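Local coordinates for protein putative glycoside hydrolase (Parabacteroides distasonis ATCC 8503, PDB 3GYC) that is a putative glycoside hydrolase of a cellulase-like TIM-barrel family and probably cleaves glycosidic bonds in a carbohydrate whose identity is not established, at residues V223-S226 with F227-L230; V120-V123 with C124-L127. All coordinates share one frame; numbering follows the deposited sequence. Where two conformers were deposited one is given.

Contact 1 of 2, residues V223-S226 with F227-L230; sequences VDCS and FLDL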
loop_
_atom_site.group_PDB
_atom_site.type_symbol
_atom_site.label_atom_id
_atom_site.label_comp_id
_atom_site.label_asym_id
_atom_site.label_seq_id
_atom_site.Cartn_x
_atom_site.Cartn_y
_atom_site.Cartn_z
ATOM N N VAL A 223 0.289 -20.630 -9.579
ATOM C CA VAL A 223 -0.799 -21.029 -8.694
ATOM C C VAL A 223 -2.117 -20.383 -9.137
ATOM O O VAL A 223 -2.098 -19.325 -9.759
ATOM C CB VAL A 223 -0.456 -20.579 -7.258
ATOM C CG1 VAL A 223 -1.687 -20.556 -6.369
ATOM C CG2 VAL A 223 0.655 -21.450 -6.670
ATOM N N ASP A 224 -3.254 -21.010 -8.817
ATOM C CA ASP A 224 -4.565 -20.433 -9.158
ATOM C C ASP A 224 -4.902 -19.322 -8.155
ATOM O O ASP A 224 -5.237 -19.583 -7.003
ATOM C CB ASP A 224 -5.701 -21.467 -9.159
ATOM C CG ASP A 224 -7.081 -20.851 -9.551
ATOM O OD1 ASP A 224 -7.173 -19.623 -9.824
ATOM O OD2 ASP A 224 -8.088 -21.602 -9.606
ATOM N N CYS A 225 -4.790 -18.084 -8.610
ATOM C CA CYS A 225 -5.121 -16.936 -7.796
ATOM C C CYS A 225 -6.028 -16.020 -8.614
ATOM O O CYS A 225 -6.017 -14.778 -8.467
ATOM C CB CYS A 225 -3.845 -16.235 -7.336
ATOM S SG CYS A 225 -2.758 -15.722 -8.667
ATOM N N SER A 226 -6.827 -16.671 -9.467
ATOM C CA SER A 226 -7.755 -16.004 -10.349
ATOM C C SER A 226 -8.809 -15.240 -9.566
ATOM O O SER A 226 -9.400 -14.321 -10.104
ATOM C CB SER A 226 -8.431 -17.009 -11.297
ATOM O OG SER A 226 -9.200 -17.969 -10.590
ATOM N N PHE A 227 -9.035 -15.637 -8.309
ATOM C CA PHE A 227 -9.981 -14.977 -7.392
ATOM C C PHE A 227 -9.562 -13.558 -6.966
ATOM O O PHE A 227 -10.308 -12.886 -6.240
ATOM C CB PHE A 227 -10.213 -15.848 -6.133
ATOM C CG PHE A 227 -8.944 -16.250 -5.416
ATOM C CD1 PHE A 227 -8.321 -15.392 -4.543
ATOM C CD2 PHE A 227 -8.383 -17.495 -5.625
ATOM C CE1 PHE A 227 -7.127 -15.751 -3.889
ATOM C CE2 PHE A 227 -7.197 -17.872 -4.980
ATOM C CZ PHE A 227 -6.573 -16.991 -4.096
ATOM N N LEU A 228 -8.354 -13.132 -7.343
ATOM C CA LEU A 228 -7.898 -11.763 -7.092
ATOM C C LEU A 228 -8.324 -10.919 -8.292
ATOM O O LEU A 228 -8.124 -11.326 -9.434
ATOM C CB LEU A 228 -6.389 -11.716 -6.954
ATOM C CG LEU A 228 -5.806 -12.534 -5.800
ATOM C CD1 LEU A 228 -4.282 -12.581 -5.866
ATOM C CD2 LEU A 228 -6.290 -12.003 -4.467
ATOM N N ASP A 229 -8.932 -9.770 -8.039
ATOM C CA ASP A 229 -9.419 -8.878 -9.121
ATOM C C ASP A 229 -8.303 -7.973 -9.675
ATOM O O ASP A 229 -8.435 -7.394 -10.758
ATOM C CB ASP A 229 -10.576 -8.012 -8.608
ATOM C CG ASP A 229 -11.861 -8.814 -8.327
ATOM O OD1 ASP A 229 -12.092 -9.840 -9.042
ATOM O OD2 ASP A 229 -12.682 -8.419 -7.416
ATOM N N LEU A 230 -7.256 -7.793 -8.871
ATOM C CA LEU A 230 -6.085 -6.997 -9.203
ATOM C C LEU A 230 -4.910 -7.436 -8.332
ATOM O O LEU A 230 -5.092 -8.159 -7.354
ATOM C CB LEU A 230 -6.329 -5.507 -8.982
ATOM C CG LEU A 230 -6.729 -5.019 -7.603
ATOM C CD1 LEU A 230 -6.018 -3.716 -7.183
ATOM C CD2 LEU A 230 -8.258 -4.871 -7.479
HETATM O O HOH W 1 -11.445 -12.220 -9.757
#

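Contact 2 of 2, residues V120-V123 with C124-L127; sequences VDEV and CLKL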
loop_
_atom_site.group_PDB
_atom_site.type_symbol
_atom_site.label_atom_id
_atom_site.label_comp_id
_atom_site.label_asym_id
_atom_site.label_seq_id
_atom_site.Cartn_x
_atom_site.Cartn_y
_atom_site.Cartn_z
ATOM N N VAL A 120 -4.751 -2.077 22.689
ATOM C CA VAL A 120 -4.326 -2.748 23.912
ATOM C C VAL A 120 -5.073 -4.093 24.169
ATOM O O VAL A 120 -4.544 -4.977 24.814
ATOM C CB VAL A 120 -4.381 -1.791 25.110
ATOM C CG1 VAL A 120 -3.349 -0.664 24.875
ATOM C CG2 VAL A 120 -5.787 -1.214 25.286
ATOM N N ASP A 121 -6.269 -4.251 23.635
ATOM C CA ASP A 121 -7.000 -5.510 23.778
ATOM C C ASP A 121 -6.826 -6.444 22.578
ATOM O O ASP A 121 -7.457 -7.494 22.511
ATOM C CB ASP A 121 -8.461 -5.202 23.997
ATOM C CG ASP A 121 -8.680 -4.369 25.226
ATOM O OD1 ASP A 121 -8.122 -4.700 26.286
ATOM O OD2 ASP A 121 -9.433 -3.385 25.143
ATOM N N GLU A 122 -5.984 -6.053 21.639
ATOM C CA GLU A 122 -5.642 -6.847 20.480
ATOM C C GLU A 122 -6.869 -7.506 19.850
ATOM O O GLU A 122 -6.894 -8.720 19.651
ATOM C CB GLU A 122 -4.592 -7.899 20.881
ATOM C CG GLU A 122 -3.320 -7.256 21.410
ATOM C CD GLU A 122 -2.149 -8.209 21.534
ATOM O OE1 GLU A 122 -2.353 -9.444 21.635
ATOM O OE2 GLU A 122 -0.994 -7.698 21.561
ATOM N N VAL A 123 -7.853 -6.687 19.483
ATOM C CA VAL A 123 -9.107 -7.242 18.955
ATOM C C VAL A 123 -8.977 -7.988 17.603
ATOM O O VAL A 123 -9.770 -8.902 17.311
ATOM C CB VAL A 123 -10.279 -6.210 18.946
ATOM C CG1 VAL A 123 -10.535 -5.691 20.363
ATOM C CG2 VAL A 123 -10.065 -5.103 17.949
ATOM N N CYS A 124 -7.932 -7.697 16.844
ATOM C CA CYS A 124 -7.771 -8.367 15.556
ATOM C C CYS A 124 -7.499 -9.857 15.657
ATOM O O CYS A 124 -7.746 -10.564 14.702
ATOM C CB CYS A 124 -6.663 -7.732 14.716
ATOM S SG CYS A 124 -5.049 -7.923 15.473
ATOM N N LEU A 125 -7.001 -10.330 16.801
ATOM C CA LEU A 125 -6.688 -11.748 16.977
ATOM C C LEU A 125 -7.954 -12.635 16.918
ATOM O O LEU A 125 -7.861 -13.835 16.699
ATOM C CB LEU A 125 -5.913 -11.980 18.288
ATOM C CG LEU A 125 -4.573 -11.235 18.407
ATOM C CD1 LEU A 125 -3.964 -11.418 19.779
ATOM C CD2 LEU A 125 -3.588 -11.635 17.292
ATOM N N LYS A 126 -9.130 -12.031 17.078
ATOM C CA LYS A 126 -10.401 -12.752 17.017
ATOM C C LYS A 126 -10.781 -13.174 15.593
ATOM O O LYS A 126 -11.577 -14.079 15.398
ATOM C CB LYS A 126 -11.524 -11.862 17.515
ATOM C CG LYS A 126 -11.341 -11.334 18.887
ATOM C CD LYS A 126 -12.600 -10.665 19.309
ATOM C CE LYS A 126 -12.404 -9.867 20.553
ATOM N NZ LYS A 126 -13.730 -9.396 20.985
ATOM N N LEU A 127 -10.206 -12.511 14.603
ATOM C CA LEU A 127 -10.520 -12.768 13.201
ATOM C C LEU A 127 -9.739 -13.989 12.715
ATOM O O LEU A 127 -8.945 -13.903 11.773
ATOM C CB LEU A 127 -10.155 -11.535 12.384
ATOM C CG LEU A 127 -10.822 -10.231 12.824
ATOM C CD1 LEU A 127 -10.295 -9.079 11.999
ATOM C CD2 LEU A 127 -12.352 -10.383 12.710
#

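Contact 1 of 2, residues V223-S226 with F227-L230
With CG lodged between its own backbone N and carbonyl carbon (chi1 54°), Phe227 folds its ring back along the chain over Cys225, while Leu228, its CG beside the backbone N (chi1 -61°), lies against the same residue. Cys225 CA sits over one face of the Phe227 ring, 4.0 Å from the centroid and 27° off the normal, a CH-pi contact. Asp224 O lies oblique to the ring, 3.3 Å from Phe227 CE2. The backbone beneath is a type I beta turn from Cys225 to Leu228, closed by Leu228 N to Cys225 O at 3.1 Å, and an Asx turn overlaps its first half: Asp224 OD1 accepts from Ser226 N (3.0 Å) and, through its syn lone pair, from Ser226 OG (2.7 Å). The two turns lie in the loop between helix 219-222 and barrel strand 231-232. Phe227 also packs on Leu189 and Met192 of helix 186-200; an alanine here would probably open a gap against that helix and leave Cys225 CA without its aromatic cover. Leu228 CD1 meets Cys225 CB at 4.0 Å. Beyond the turn, a water bridges Ser226 O and Asp229 OD1, whose carboxylate also forms salt bridges with Lys388 and Arg200.

Contact 2 of 2, residues V120-V123 with C124-L127
Glu122 and Leu125 run side by side, pointing the same way, at the start of a short 3-10 turn in the loop between barrel strand 109-113 and helix 130-146. Its i to i+3 bonds follow in succession: Leu125 N donates to Glu122 O (3.3 Å), Lys126 N to Val123 O (3.2 Å) and Leu127 N to Cys124 O (3.1 Å). At the entry, Asp119 OD1 accepts from Val123 N and its OD2 from Asp121 N, so one carboxylate takes the amide of Asp121 ahead of the turn and that of Val123, its first residue. The Glu122 carboxylate is divided in its company: OE2 is salt-bridged to Lys74, whereas Glu122 OE1 lies 3.2 Å from the methyl carbon Leu125 CD1. Lys126, extended beyond CG, carries NZ to a salt bridge with Glu65 of helix 60-65; Val123 packs on His61 and Leu62 of that helix. On the way the aliphatic part of Lys126 passes close to a carbonyl already engaged, with Lys126 CG 3.3 Å from Val123 O. Leu125 CD1 also rests 3.7 Å from Glu122 CB.

From the N terminus, the chain reaches contact 2 first, after strand 109-113 of the barrel, and then runs through helix 130-146 and strand 153-157 before contact 1, which follows helix 219-222 and leads into strand 231-232. Each contact is a local turn within one loop, so the two stand in series and neither nest nor cross. The centres of contact 1 and contact 2 are about 28 Å apart. The nearest atoms of contact 1 and contact 2 are about 16 Å apart, without touching. Contact 2 ties its loop to helix 60-65 and strand 71-73 of the small two-stranded antiparallel sheet; contact 1 ties its own to helix 186-200 and, through Asp229 and Leu230, to the C-terminal helix 384-390.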